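Local atomic coordinates of flocculation protein FLO11 (Saccharomyces cerevisiae, PDB entry 4UYT), a protein that mediates homotypic cell-cell adhesion during yeast flocculation, and acts in cell-substrate adhesion, invasive growth, pseudohypha formation and biofilm development. Residues Y32-T37 with L146-N151; I51-K56 with F119-E124; Y89-D92 with D96-A99; V103-D108 with F166-D171. All coordinates share one frame; numbering follows the deposited sequence.

From the N terminus, strand 32-43 opens interaction 1 and the adjacent strand 46-55 opens interaction 2. Interaction 3 follows as a local closure, in which loop 89-92 folds back on strand 96-104 within the spans of both. The end of that strand then opens interaction 4. Segment 119-124 closes interaction 2 and segment 146-151 closes interaction 1, so 2 lies within 1; segment 166-171 comes last, so interaction 4 crosses both. Interactions 1 and 2 join the two large sheets of the sandwich and touch through the backbone bonds of neighbouring strands. Interaction 3 flanks the four-stranded sheet, and interaction 4 ties that sheet to the small three-stranded one.

Interaction 1: Y32-T37 with L146-N151; sequences YTLDVT and LSTGCN
Tyr32 and Leu146 face each other across the interior of the fibronectin type III-like beta sandwich that forms the N-terminal adhesin domain of Flo11. Tyr32 belongs to strand 32-43 of the four-stranded sheet, Leu146 to strand 143-147 at the border of the five-stranded one. Their CA atoms are 8.6 Å apart, a gap spanned by side chains alone. On the leucine side the touching atom is CD1, which continues the chain in extended form (chi2 -178°) and comes to 3.7 Å from Tyr32 CD1. The same methyl lies 3.8 Å from Tyr32 CG, so it rests at the root of the ring, approaching it obliquely. The two side chains cross at about a right angle. Tyr32 CG stands beside its own backbone N (chi1 -68°), which carries the ring past the leucine, and the phenol OH is hydrogen-bonded to the OH of Tyr125. Phe123 also meets the tyrosine ring, with the planes at about 50°.

Two residues further along each segment a second, looser pair repeats the pattern, with Leu34 and Thr148 pointing toward each other. Leu34 also packs on Phe163, Phe166 and Ile121, which makes it part of a broader apolar layer. After Ser147 the chain leaves the sheet, and Cys150 is tied to Cys15 by a disulfide. Thr148 is buried, yet its hydroxyl is satisfied within its own neighbourhood, bonded to Asn118 ND2 and Phe119 N. What it offers across the gap is its methyl, with CG2 4.3 Å from Leu34 CD1.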
loop_
_atom_site.group_PDB
_atom_site.type_symbol
_atom_site.label_atom_id
_atom_site.label_comp_id
_atom_site.label_asym_id
_atom_site.label_seq_id
_atom_site.Cartn_x
_atom_site.Cartn_y
_atom_site.Cartn_z
ATOM N N TYR A 32 4.421 -4.098 9.420
ATOM C CA TYR A 32 3.128 -4.126 8.708
ATOM C C TYR A 32 3.291 -5.044 7.499
ATOM O O TYR A 32 4.394 -5.212 6.990
ATOM C CB TYR A 32 2.727 -2.734 8.196
ATOM C CG TYR A 32 2.390 -1.729 9.256
ATOM C CD1 TYR A 32 3.388 -1.125 10.018
ATOM C CD2 TYR A 32 1.064 -1.303 9.444
ATOM C CE1 TYR A 32 3.080 -0.169 10.968
ATOM C CE2 TYR A 32 0.754 -0.350 10.397
ATOM C CZ TYR A 32 1.768 0.205 11.160
ATOM O OH TYR A 32 1.462 1.165 12.095
ATOM N N THR A 33 2.146 -5.515 6.995
ATOM C CA THR A 33 2.058 -6.216 5.742
ATOM C C THR A 33 1.045 -5.536 4.840
ATOM O O THR A 33 0.122 -4.856 5.297
ATOM C CB THR A 33 1.667 -7.699 5.933
ATOM O OG1 THR A 33 0.397 -7.774 6.576
ATOM C CG2 THR A 33 2.725 -8.458 6.755
ATOM N N LEU A 34 1.195 -5.774 3.544
ATOM C CA LEU A 34 0.274 -5.280 2.527
ATOM C C LEU A 34 -0.032 -6.395 1.562
ATOM O O LEU A 34 0.888 -7.077 1.108
ATOM C CB LEU A 34 0.863 -4.052 1.804
ATOM C CG LEU A 34 -0.016 -3.426 0.719
ATOM C CD1 LEU A 34 0.238 -1.920 0.603
ATOM C CD2 LEU A 34 0.140 -4.070 -0.648
ATOM N N ASP A 35 -1.313 -6.547 1.220
ATOM C CA ASP A 35 -1.738 -7.433 0.167
ATOM C C ASP A 35 -2.628 -6.641 -0.797
ATOM O O ASP A 35 -3.358 -5.761 -0.404
ATOM C CB ASP A 35 -2.509 -8.628 0.748
ATOM C CG ASP A 35 -2.666 -9.763 -0.209
ATOM O OD1 ASP A 35 -1.972 -9.812 -1.243
ATOM O OD2 ASP A 35 -3.456 -10.675 0.141
ATOM N N VAL A 36 -2.574 -7.009 -2.052
ATOM C CA VAL A 36 -3.480 -6.477 -3.092
ATOM C C VAL A 36 -4.547 -7.536 -3.284
ATOM O O VAL A 36 -4.271 -8.629 -3.765
ATOM C CB VAL A 36 -2.740 -6.152 -4.397
ATOM C CG1 VAL A 36 -3.756 -5.689 -5.445
ATOM C CG2 VAL A 36 -1.660 -5.104 -4.174
ATOM N N THR A 37 -5.760 -7.234 -2.835
ATOM C CA THR A 37 -6.809 -8.216 -2.767
ATOM C C THR A 37 -7.762 -8.250 -3.962
ATOM O O THR A 37 -8.449 -9.244 -4.157
ATOM C CB THR A 37 -7.619 -8.047 -1.479
ATOM O OG1 THR A 37 -8.211 -6.752 -1.470
ATOM C CG2 THR A 37 -6.721 -8.225 -0.245
ATOM N N LEU A 146 6.009 3.801 4.488
ATOM C CA LEU A 146 6.212 2.413 4.094
ATOM C C LEU A 146 6.033 2.331 2.594
ATOM O O LEU A 146 5.016 2.763 2.048
ATOM C CB LEU A 146 5.227 1.495 4.776
ATOM C CG LEU A 146 5.327 1.480 6.297
ATOM C CD1 LEU A 146 4.332 0.479 6.866
ATOM C CD2 LEU A 146 6.738 1.204 6.801
ATOM N N SER A 147 7.019 1.749 1.937
ATOM C CA SER A 147 7.044 1.712 0.496
ATOM C C SER A 147 6.820 0.312 -0.065
ATOM O O SER A 147 7.199 -0.677 0.555
ATOM C CB SER A 147 8.378 2.232 0.006
ATOM O OG SER A 147 9.398 1.368 0.446
ATOM N N THR A 148 6.286 0.249 -1.289
ATOM C CA THR A 148 6.139 -1.018 -1.981
ATOM C C THR A 148 7.261 -1.192 -2.993
ATOM O O THR A 148 7.802 -0.226 -3.534
ATOM C CB THR A 148 4.785 -1.128 -2.739
ATOM O OG1 THR A 148 4.736 -0.192 -3.826
ATOM C CG2 THR A 148 3.613 -0.851 -1.853
ATOM N N GLY A 149 7.515 -2.451 -3.327
ATOM C CA GLY A 149 8.263 -2.763 -4.508
ATOM C C GLY A 149 9.169 -3.977 -4.385
ATOM O O GLY A 149 9.564 -4.392 -3.281
ATOM N N CYS A 150 9.496 -4.515 -5.549
ATOM C CA CYS A 150 10.404 -5.662 -5.686
ATOM C C CYS A 150 11.757 -5.294 -6.268
ATOM O O CYS A 150 12.585 -6.168 -6.428
ATOM C CB CYS A 150 9.755 -6.720 -6.582
ATOM S SG CYS A 150 8.297 -7.510 -5.902
ATOM N N ASN A 151 11.975 -4.025 -6.562
ATOM C CA ASN A 151 13.134 -3.527 -7.285
ATOM C C ASN A 151 14.191 -2.847 -6.447
ATOM O O ASN A 151 15.029 -2.154 -6.992
ATOM C CB ASN A 151 12.631 -2.518 -8.358
ATOM C CG ASN A 151 11.658 -1.428 -7.796
ATOM O OD1 ASN A 151 11.070 -1.541 -6.673
ATOM N ND2 ASN A 151 11.429 -0.384 -8.622
#

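Interaction 2: I51-K56 with F119-E124; sequences IHVKGK and FQIQFE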
loop_
_atom_site.group_PDB
_atom_site.type_symbol
_atom_site.label_atom_id
_atom_site.label_comp_id
_atom_site.label_asym_id
_atom_site.label_seq_id
_atom_site.Cartn_x
_atom_site.Cartn_y
_atom_site.Cartn_z
ATOM N N ILE A 51 -6.198 -2.625 -1.606
ATOM C CA ILE A 51 -5.148 -3.086 -0.733
ATOM C C ILE A 51 -5.688 -3.356 0.663
ATOM O O ILE A 51 -6.654 -2.718 1.081
ATOM C CB ILE A 51 -3.942 -2.111 -0.690
ATOM C CG1 ILE A 51 -4.304 -0.749 -0.087
ATOM C CG2 ILE A 51 -3.341 -1.973 -2.073
ATOM C CD1 ILE A 51 -3.128 0.187 0.156
ATOM N N HIS A 52 -5.018 -4.271 1.375
ATOM C CA HIS A 52 -5.309 -4.585 2.747
ATOM C C HIS A 52 -3.997 -4.506 3.502
ATOM O O HIS A 52 -3.069 -5.270 3.212
ATOM C CB HIS A 52 -5.919 -5.979 2.862
ATOM C CG HIS A 52 -6.293 -6.377 4.252
ATOM N ND1 HIS A 52 -6.466 -7.682 4.625
ATOM C CD2 HIS A 52 -6.570 -5.629 5.340
ATOM C CE1 HIS A 52 -6.833 -7.721 5.887
ATOM N NE2 HIS A 52 -6.898 -6.488 6.343
ATOM N N VAL A 53 -3.911 -3.604 4.470
ATOM C CA VAL A 53 -2.717 -3.354 5.256
ATOM C C VAL A 53 -2.981 -3.751 6.693
ATOM O O VAL A 53 -4.003 -3.381 7.242
ATOM C CB VAL A 53 -2.296 -1.872 5.173
ATOM C CG1 VAL A 53 -1.118 -1.564 6.055
ATOM C CG2 VAL A 53 -1.971 -1.529 3.723
ATOM N N LYS A 54 -2.073 -4.545 7.263
ATOM C CA LYS A 54 -2.175 -4.951 8.655
ATOM C C LYS A 54 -0.897 -4.654 9.389
ATOM O O LYS A 54 0.190 -4.761 8.838
ATOM C CB LYS A 54 -2.476 -6.439 8.763
ATOM C CG LYS A 54 -3.802 -6.865 8.143
ATOM C CD LYS A 54 -3.777 -8.385 8.133
ATOM C CE LYS A 54 -5.112 -9.064 8.001
ATOM N NZ LYS A 54 -5.106 -10.380 8.692
ATOM N N GLY A 55 -1.058 -4.241 10.637
ATOM C CA GLY A 55 0.050 -4.066 11.555
ATOM C C GLY A 55 0.198 -5.277 12.475
ATOM O O GLY A 55 -0.783 -5.970 12.756
ATOM N N LYS A 56 1.407 -5.518 12.971
ATOM C CA LYS A 56 1.655 -6.688 13.811
ATOM C C LYS A 56 0.816 -6.678 15.085
ATOM O O LYS A 56 0.286 -7.709 15.510
ATOM C CB LYS A 56 3.148 -6.775 14.171
ATOM C CG LYS A 56 3.534 -8.062 14.884
ATOM C CD LYS A 56 5.015 -8.399 14.774
ATOM C CE LYS A 56 5.356 -9.715 15.458
ATOM N NZ LYS A 56 6.698 -10.207 15.025
ATOM N N PHE A 119 4.265 2.746 -4.655
ATOM C CA PHE A 119 3.770 3.890 -3.923
ATOM C C PHE A 119 4.256 3.765 -2.483
ATOM O O PHE A 119 4.885 2.782 -2.095
ATOM C CB PHE A 119 2.226 3.999 -4.029
ATOM C CG PHE A 119 1.493 2.759 -3.561
ATOM C CD1 PHE A 119 1.217 2.559 -2.234
ATOM C CD2 PHE A 119 1.078 1.793 -4.460
ATOM C CE1 PHE A 119 0.562 1.408 -1.801
ATOM C CE2 PHE A 119 0.413 0.649 -4.049
ATOM C CZ PHE A 119 0.158 0.478 -2.708
ATOM N N GLN A 120 3.931 4.778 -1.690
ATOM C CA GLN A 120 4.233 4.764 -0.274
ATOM C C GLN A 120 2.988 5.077 0.505
ATOM O O GLN A 120 2.048 5.697 0.002
ATOM C CB GLN A 120 5.352 5.747 0.076
ATOM C CG GLN A 120 6.603 5.560 -0.762
ATOM C CD GLN A 120 6.473 6.220 -2.112
ATOM O OE1 GLN A 120 6.074 7.377 -2.198
ATOM N NE2 GLN A 120 6.783 5.482 -3.185
ATOM N N ILE A 121 2.998 4.641 1.757
ATOM C CA ILE A 121 1.954 4.975 2.693
ATOM C C ILE A 121 2.605 5.749 3.835
ATOM O O ILE A 121 3.526 5.235 4.490
ATOM C CB ILE A 121 1.195 3.733 3.192
ATOM C CG1 ILE A 121 0.681 2.895 2.009
ATOM C CG2 ILE A 121 0.054 4.177 4.097
ATOM C CD1 ILE A 121 -0.140 1.693 2.415
ATOM N N GLN A 122 2.131 6.980 4.034
ATOM C CA GLN A 122 2.703 7.892 5.005
ATOM C C GLN A 122 1.810 7.869 6.231
ATOM O O GLN A 122 0.639 8.265 6.180
ATOM C CB GLN A 122 2.783 9.289 4.401
ATOM C CG GLN A 122 3.338 10.371 5.300
ATOM C CD GLN A 122 3.171 11.744 4.674
ATOM O OE1 GLN A 122 3.623 11.989 3.566
ATOM N NE2 GLN A 122 2.481 12.625 5.369
ATOM N N PHE A 123 2.409 7.434 7.344
ATOM C CA PHE A 123 1.740 7.378 8.633
ATOM C C PHE A 123 2.265 8.515 9.512
ATOM O O PHE A 123 3.479 8.733 9.609
ATOM C CB PHE A 123 2.096 6.083 9.358
ATOM C CG PHE A 123 1.499 4.819 8.775
ATOM C CD1 PHE A 123 2.018 4.252 7.620
ATOM C CD2 PHE A 123 0.472 4.156 9.427
ATOM C CE1 PHE A 123 1.481 3.080 7.112
ATOM C CE2 PHE A 123 -0.037 2.960 8.948
ATOM C CZ PHE A 123 0.478 2.416 7.798
ATOM N N GLU A 124 1.355 9.186 10.196
ATOM C CA GLU A 124 1.732 10.115 11.250
ATOM C C GLU A 124 0.894 9.771 12.457
ATOM O O GLU A 124 -0.307 10.040 12.494
ATOM C CB GLU A 124 1.488 11.579 10.846
ATOM C CG GLU A 124 2.361 12.090 9.718
ATOM C CD GLU A 124 2.086 13.547 9.348
ATOM O OE1 GLU A 124 1.209 14.203 9.954
ATOM O OE2 GLU A 124 2.756 14.040 8.420
#
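Ile121 CD1 fits against two methyl groups of segment 51-56: Val53 CG2 at 3.9 Å and Ile51 CD1 at 4.0 Å. The two isoleucines reach toward each other tip to tip, whereas Val53 and Ile121 slide past one another in opposite directions. Ile51 has a second branch in play, its CG2 approaching Phe119 CZ obliquely at 4.3 Å. That division of labour follows from the first torsion of Ile51 (chi1 65°): CG1 takes the position between backbone N and carbonyl carbon and runs out to Ile121, while CG2 is left beside the N to meet the phenylalanine.

These are methyl and ring contacts between the facing sheets of the beta sandwich, strand 46-55 on the four-stranded side and strand 120-125 on the five-stranded side. The CA atoms of Val53 and Ile121 are 9.9 Å apart, and alternate residues of both strands point into the gap.

Next outward, Ile51 and Val53 are set by backbone bonds to Ala99 and Phe97 of the neighbouring strand. Opposite them, Ile121 leans on Leu67. The ring of Phe119 packs edge-to-face with Phe101 and touches Ile69, while further up the strand Phe123 stacks on Phe144.

Interaction 3: Y89-D92 with D96-A99; sequences YLID and DFTA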
loop_
_atom_site.group_PDB
_atom_site.type_symbol
_atom_site.label_atom_id
_atom_site.label_comp_id
_atom_site.label_asym_id
_atom_site.label_seq_id
_atom_site.Cartn_x
_atom_site.Cartn_y
_atom_site.Cartn_z
ATOM N N TYR A 89 -11.974 10.652 6.693
ATOM C CA TYR A 89 -12.109 9.606 7.720
ATOM C C TYR A 89 -12.548 8.313 7.053
ATOM O O TYR A 89 -13.669 7.858 7.221
ATOM C CB TYR A 89 -13.092 10.067 8.814
ATOM C CG TYR A 89 -12.786 11.479 9.277
ATOM C CD1 TYR A 89 -11.731 11.753 10.139
ATOM C CD2 TYR A 89 -13.538 12.560 8.830
ATOM C CE1 TYR A 89 -11.437 13.034 10.551
ATOM C CE2 TYR A 89 -13.262 13.856 9.245
ATOM C CZ TYR A 89 -12.202 14.089 10.106
ATOM O OH TYR A 89 -11.857 15.340 10.549
ATOM N N LEU A 90 -11.654 7.735 6.261
ATOM C CA LEU A 90 -12.011 6.604 5.404
ATOM C C LEU A 90 -11.494 5.270 5.888
ATOM O O LEU A 90 -11.670 4.257 5.204
ATOM C CB LEU A 90 -11.513 6.859 3.989
ATOM C CG LEU A 90 -12.142 8.078 3.318
ATOM C CD1 LEU A 90 -11.428 8.337 2.006
ATOM C CD2 LEU A 90 -13.632 7.878 3.109
ATOM N N ILE A 91 -10.816 5.264 7.032
ATOM C CA ILE A 91 -10.411 4.051 7.706
ATOM C C ILE A 91 -10.669 4.214 9.177
ATOM O O ILE A 91 -10.642 5.328 9.694
ATOM C CB ILE A 91 -8.924 3.708 7.460
ATOM C CG1 ILE A 91 -7.966 4.795 7.984
ATOM C CG2 ILE A 91 -8.682 3.479 5.986
ATOM C CD1 ILE A 91 -7.229 4.381 9.240
ATOM N N ASP A 92 -10.889 3.094 9.848
ATOM C CA ASP A 92 -11.092 3.117 11.286
ATOM C C ASP A 92 -10.061 2.390 12.112
ATOM O O ASP A 92 -10.183 2.367 13.327
ATOM C CB ASP A 92 -12.503 2.636 11.649
ATOM C CG ASP A 92 -12.745 1.178 11.334
ATOM O OD1 ASP A 92 -11.815 0.445 10.929
ATOM O OD2 ASP A 92 -13.906 0.751 11.524
ATOM N N ASP A 96 -5.336 -2.205 10.556
ATOM C CA ASP A 96 -6.094 -3.180 9.781
ATOM C C ASP A 96 -7.060 -2.390 8.914
ATOM O O ASP A 96 -8.163 -2.043 9.345
ATOM C CB ASP A 96 -6.837 -4.199 10.657
ATOM C CG ASP A 96 -7.349 -5.379 9.866
ATOM O OD1 ASP A 96 -7.530 -5.229 8.646
ATOM O OD2 ASP A 96 -7.547 -6.443 10.467
ATOM N N PHE A 97 -6.637 -2.046 7.708
ATOM C CA PHE A 97 -7.449 -1.209 6.836
ATOM C C PHE A 97 -7.341 -1.649 5.414
ATOM O O PHE A 97 -6.417 -2.343 5.018
ATOM C CB PHE A 97 -7.097 0.282 6.974
ATOM C CG PHE A 97 -5.709 0.679 6.509
ATOM C CD1 PHE A 97 -5.466 1.042 5.194
ATOM C CD2 PHE A 97 -4.623 0.718 7.411
ATOM C CE1 PHE A 97 -4.201 1.442 4.791
ATOM C CE2 PHE A 97 -3.350 1.112 7.004
ATOM C CZ PHE A 97 -3.159 1.475 5.683
ATOM N N THR A 98 -8.326 -1.211 4.649
ATOM C CA THR A 98 -8.334 -1.372 3.227
ATOM C C THR A 98 -8.431 -0.010 2.551
ATOM O O THR A 98 -8.871 0.969 3.131
ATOM C CB THR A 98 -9.494 -2.271 2.740
ATOM O OG1 THR A 98 -10.747 -1.649 3.055
ATOM C CG2 THR A 98 -9.416 -3.628 3.347
ATOM N N ALA A 99 -8.031 0.020 1.293
ATOM C CA ALA A 99 -8.184 1.218 0.470
ATOM C C ALA A 99 -8.341 0.776 -0.960
ATOM O O ALA A 99 -7.717 -0.197 -1.368
ATOM C CB ALA A 99 -6.981 2.137 0.617
HETATM O O HOH W 1 -10.238 3.283 2.716
HETATM O O HOH W 2 -9.801 0.259 8.982
#
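The connection from strand 88-89 of the five-stranded sheet to strand 96-104 of the four-stranded sheet doubles back antiparallel to the strand it is about to become, and Ile91 packs on Phe97 where the two runs come nearest. Their CA atoms are 6.1 Å apart. Ile91 CG2 is the touching branch: it lies 3.7 Å from Phe97 CB and 3.8 Å from the carbonyl O of Thr98. Toward the phenylalanine ring this methyl is oblique, and it meets the ring's near end. The ring itself departs from the contact, because chi1 of 66° sets CG between the backbone N and the carbonyl carbon and sends the aromatic group on to Val53, Leu67 and Leu81. Ile91 also packs on Leu64 and Leu67 of strand 64-70, which makes it a link between the loop and the hydrophobic interior.

Two waters stand between the backbones on either side of the isoleucine. Water 1 donates to Leu90 O at 3.0 Å and to Thr98 O at 2.7 Å. Water 2 accepts from Asp92 N at 3.2 Å and can donate to Asp96 O at 2.8 Å. The side chain of Asp96 is engaged by the neighbouring strand, with OD1 hydrogen-bonded to His52 NE2.

Leu90 O and Thr98 O are both acceptors and could not pair with each other, so a water that donates a hydrogen bond to each is the fitting bridge. Loop and strand are thus joined through solvent over their polar backbone groups, and between the two segments the direct contact comes from Ile91, whose methyl packs on Phe97 and on the Thr98 carbonyl.

Interaction 4: V103-D108 with F166-D171; sequences VYATQD and FYWNID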
loop_
_atom_site.group_PDB
_atom_site.type_symbol
_atom_site.label_atom_id
_atom_site.label_comp_id
_atom_site.label_asym_id
_atom_site.label_seq_id
_atom_site.Cartn_x
_atom_site.Cartn_y
_atom_site.Cartn_z
ATOM N N VAL A 103 -4.651 3.086 -10.372
ATOM C CA VAL A 103 -3.266 3.176 -10.778
ATOM C C VAL A 103 -3.194 3.014 -12.285
ATOM O O VAL A 103 -4.038 2.360 -12.892
ATOM C CB VAL A 103 -2.378 2.118 -10.095
ATOM C CG1 VAL A 103 -2.381 2.313 -8.590
ATOM C CG2 VAL A 103 -2.800 0.702 -10.469
ATOM N N TYR A 104 -2.127 3.559 -12.859
ATOM C CA TYR A 104 -1.762 3.266 -14.220
ATOM C C TYR A 104 -0.624 2.248 -14.165
ATOM O O TYR A 104 0.454 2.529 -13.633
ATOM C CB TYR A 104 -1.264 4.521 -14.950
ATOM C CG TYR A 104 -2.153 5.732 -14.893
ATOM C CD1 TYR A 104 -3.530 5.661 -15.076
ATOM C CD2 TYR A 104 -1.579 6.998 -14.704
ATOM C CE1 TYR A 104 -4.327 6.789 -15.061
ATOM C CE2 TYR A 104 -2.373 8.126 -14.676
ATOM C CZ TYR A 104 -3.737 8.028 -14.857
ATOM O OH TYR A 104 -4.477 9.174 -14.836
ATOM N N ALA A 105 -0.889 1.037 -14.650
ATOM C CA ALA A 105 0.105 -0.070 -14.581
ATOM C C ALA A 105 0.533 -0.381 -15.977
ATOM O O ALA A 105 -0.287 -0.833 -16.784
ATOM C CB ALA A 105 -0.498 -1.294 -13.896
ATOM N N THR A 106 1.782 -0.099 -16.287
ATOM C CA THR A 106 2.267 -0.186 -17.635
ATOM C C THR A 106 3.598 -0.931 -17.798
ATOM O O THR A 106 3.902 -1.275 -18.914
ATOM C CB THR A 106 2.401 1.200 -18.280
ATOM O OG1 THR A 106 3.371 1.921 -17.522
ATOM C CG2 THR A 106 1.072 1.925 -18.313
ATOM N N GLN A 107 4.391 -1.146 -16.752
ATOM C CA GLN A 107 5.698 -1.777 -16.938
ATOM C C GLN A 107 5.514 -3.276 -17.030
ATOM O O GLN A 107 5.021 -3.910 -16.111
ATOM C CB GLN A 107 6.661 -1.404 -15.804
ATOM C CG GLN A 107 6.945 0.091 -15.704
ATOM C CD GLN A 107 7.201 0.732 -17.045
ATOM O OE1 GLN A 107 6.352 1.527 -17.556
ATOM N NE2 GLN A 107 8.345 0.365 -17.654
ATOM N N ASP A 108 5.889 -3.862 -18.148
ATOM C CA ASP A 108 5.644 -5.286 -18.373
ATOM C C ASP A 108 6.517 -6.185 -17.494
ATOM O O ASP A 108 7.730 -5.998 -17.383
ATOM C CB ASP A 108 5.944 -5.661 -19.822
ATOM C CG ASP A 108 5.049 -4.994 -20.820
ATOM O OD1 ASP A 108 3.896 -4.707 -20.492
ATOM O OD2 ASP A 108 5.498 -4.740 -21.955
ATOM N N PHE A 166 3.576 -6.116 -6.788
ATOM C CA PHE A 166 2.584 -7.047 -7.301
ATOM C C PHE A 166 2.461 -6.867 -8.784
ATOM O O PHE A 166 2.741 -5.784 -9.326
ATOM C CB PHE A 166 1.218 -6.805 -6.652
ATOM C CG PHE A 166 1.184 -7.199 -5.218
ATOM C CD1 PHE A 166 1.660 -6.342 -4.231
ATOM C CD2 PHE A 166 0.657 -8.444 -4.834
ATOM C CE1 PHE A 166 1.658 -6.752 -2.907
ATOM C CE2 PHE A 166 0.646 -8.829 -3.497
ATOM C CZ PHE A 166 1.133 -7.976 -2.554
ATOM N N TYR A 167 1.956 -7.898 -9.453
ATOM C CA TYR A 167 1.655 -7.791 -10.877
ATOM C C TYR A 167 0.394 -8.580 -11.190
ATOM O O TYR A 167 -0.100 -9.386 -10.401
ATOM C CB TYR A 167 2.862 -8.235 -11.705
ATOM C CG TYR A 167 3.253 -9.701 -11.627
ATOM C CD1 TYR A 167 2.538 -10.661 -12.320
ATOM C CD2 TYR A 167 4.414 -10.097 -10.992
ATOM C CE1 TYR A 167 2.912 -11.970 -12.366
ATOM C CE2 TYR A 167 4.825 -11.442 -11.030
ATOM C CZ TYR A 167 4.039 -12.368 -11.723
ATOM O OH TYR A 167 4.375 -13.704 -11.816
ATOM N N TRP A 168 -0.163 -8.312 -12.364
ATOM C CA TRP A 168 -1.430 -8.904 -12.781
ATOM C C TRP A 168 -1.536 -8.792 -14.310
ATOM O O TRP A 168 -0.716 -8.187 -14.977
ATOM C CB TRP A 168 -2.605 -8.220 -12.120
ATOM C CG TRP A 168 -2.651 -6.735 -12.284
ATOM C CD1 TRP A 168 -3.079 -6.028 -13.383
ATOM C CD2 TRP A 168 -2.264 -5.764 -11.325
ATOM N NE1 TRP A 168 -2.969 -4.675 -13.162
ATOM C CE2 TRP A 168 -2.496 -4.478 -11.899
ATOM C CE3 TRP A 168 -1.780 -5.837 -10.009
ATOM C CZ2 TRP A 168 -2.312 -3.298 -11.201
ATOM C CZ3 TRP A 168 -1.590 -4.666 -9.317
ATOM C CH2 TRP A 168 -1.863 -3.413 -9.910
ATOM N N ASN A 169 -2.589 -9.391 -14.845
ATOM C CA ASN A 169 -2.768 -9.441 -16.286
ATOM C C ASN A 169 -3.139 -8.069 -16.890
ATOM O O ASN A 169 -4.031 -7.380 -16.397
ATOM C CB ASN A 169 -3.813 -10.457 -16.692
ATOM C CG ASN A 169 -3.265 -11.876 -16.713
ATOM O OD1 ASN A 169 -2.402 -12.247 -15.913
ATOM N ND2 ASN A 169 -3.779 -12.685 -17.613
ATOM N N ILE A 170 -2.511 -7.763 -18.003
ATOM C CA ILE A 170 -2.844 -6.585 -18.806
ATOM C C ILE A 170 -4.323 -6.641 -19.175
ATOM O O ILE A 170 -4.827 -7.669 -19.659
ATOM C CB ILE A 170 -1.955 -6.525 -20.055
ATOM C CG1 ILE A 170 -0.488 -6.305 -19.670
ATOM C CG2 ILE A 170 -2.424 -5.433 -21.017
ATOM C CD1 ILE A 170 0.494 -6.643 -20.774
ATOM N N ASP A 171 -5.011 -5.534 -18.934
ATOM C CA ASP A 171 -6.442 -5.346 -19.191
ATOM C C ASP A 171 -7.298 -6.376 -18.437
ATOM O O ASP A 171 -8.490 -6.538 -18.726
ATOM C CB ASP A 171 -6.750 -5.361 -20.680
ATOM C CG ASP A 171 -5.969 -4.316 -21.448
ATOM O OD1 ASP A 171 -5.575 -3.295 -20.815
ATOM O OD2 ASP A 171 -5.723 -4.514 -22.654
#
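The indole of Trp168 presents its benzo edge to segment 103-108, with CZ2 as the atom that does the touching. Val103 CG2 arrives at this edge, close to the ring plane, 4.1 Å from Trp168 CZ2. Ala105 CB comes nearer, at 3.8 Å from the same atom, but from an oblique direction. A second flat group, the ring of Tyr47, meets the indole edge-to-face, and Ile49, Val39 and Met116 also touch it. The tryptophan gets there through its torsions: with chi1 at 54°, CG stands between the backbone N and the carbonyl carbon, and the ring swings from its strand toward the valine and alanine.

Further along, the contact moves to the surface. Ile170 CD1 lies 3.9 Å from Asp108 OD1, a methyl beside a carboxylate oxygen, which amounts to van der Waals contact between side chains that pass at a slant. Val114 touches both Asp108 and Ile170, as well as Ala105, and thereby bridges the buried and the outer parts of the contact. Next to Ile170, the backbone N of Asp171 is hydrogen-bonded to the OH of Tyr47.

Strand 166-169 is the middle strand of the small three-stranded sheet, while segment 103-108 runs off the end of strand 96-104. The buried Trp168 therefore links this small sheet to strands 32-43 (Val39), 46-55 (Tyr47 and Ile49) and 96-104 of the four-stranded sheet of the fibronectin type III-like domain.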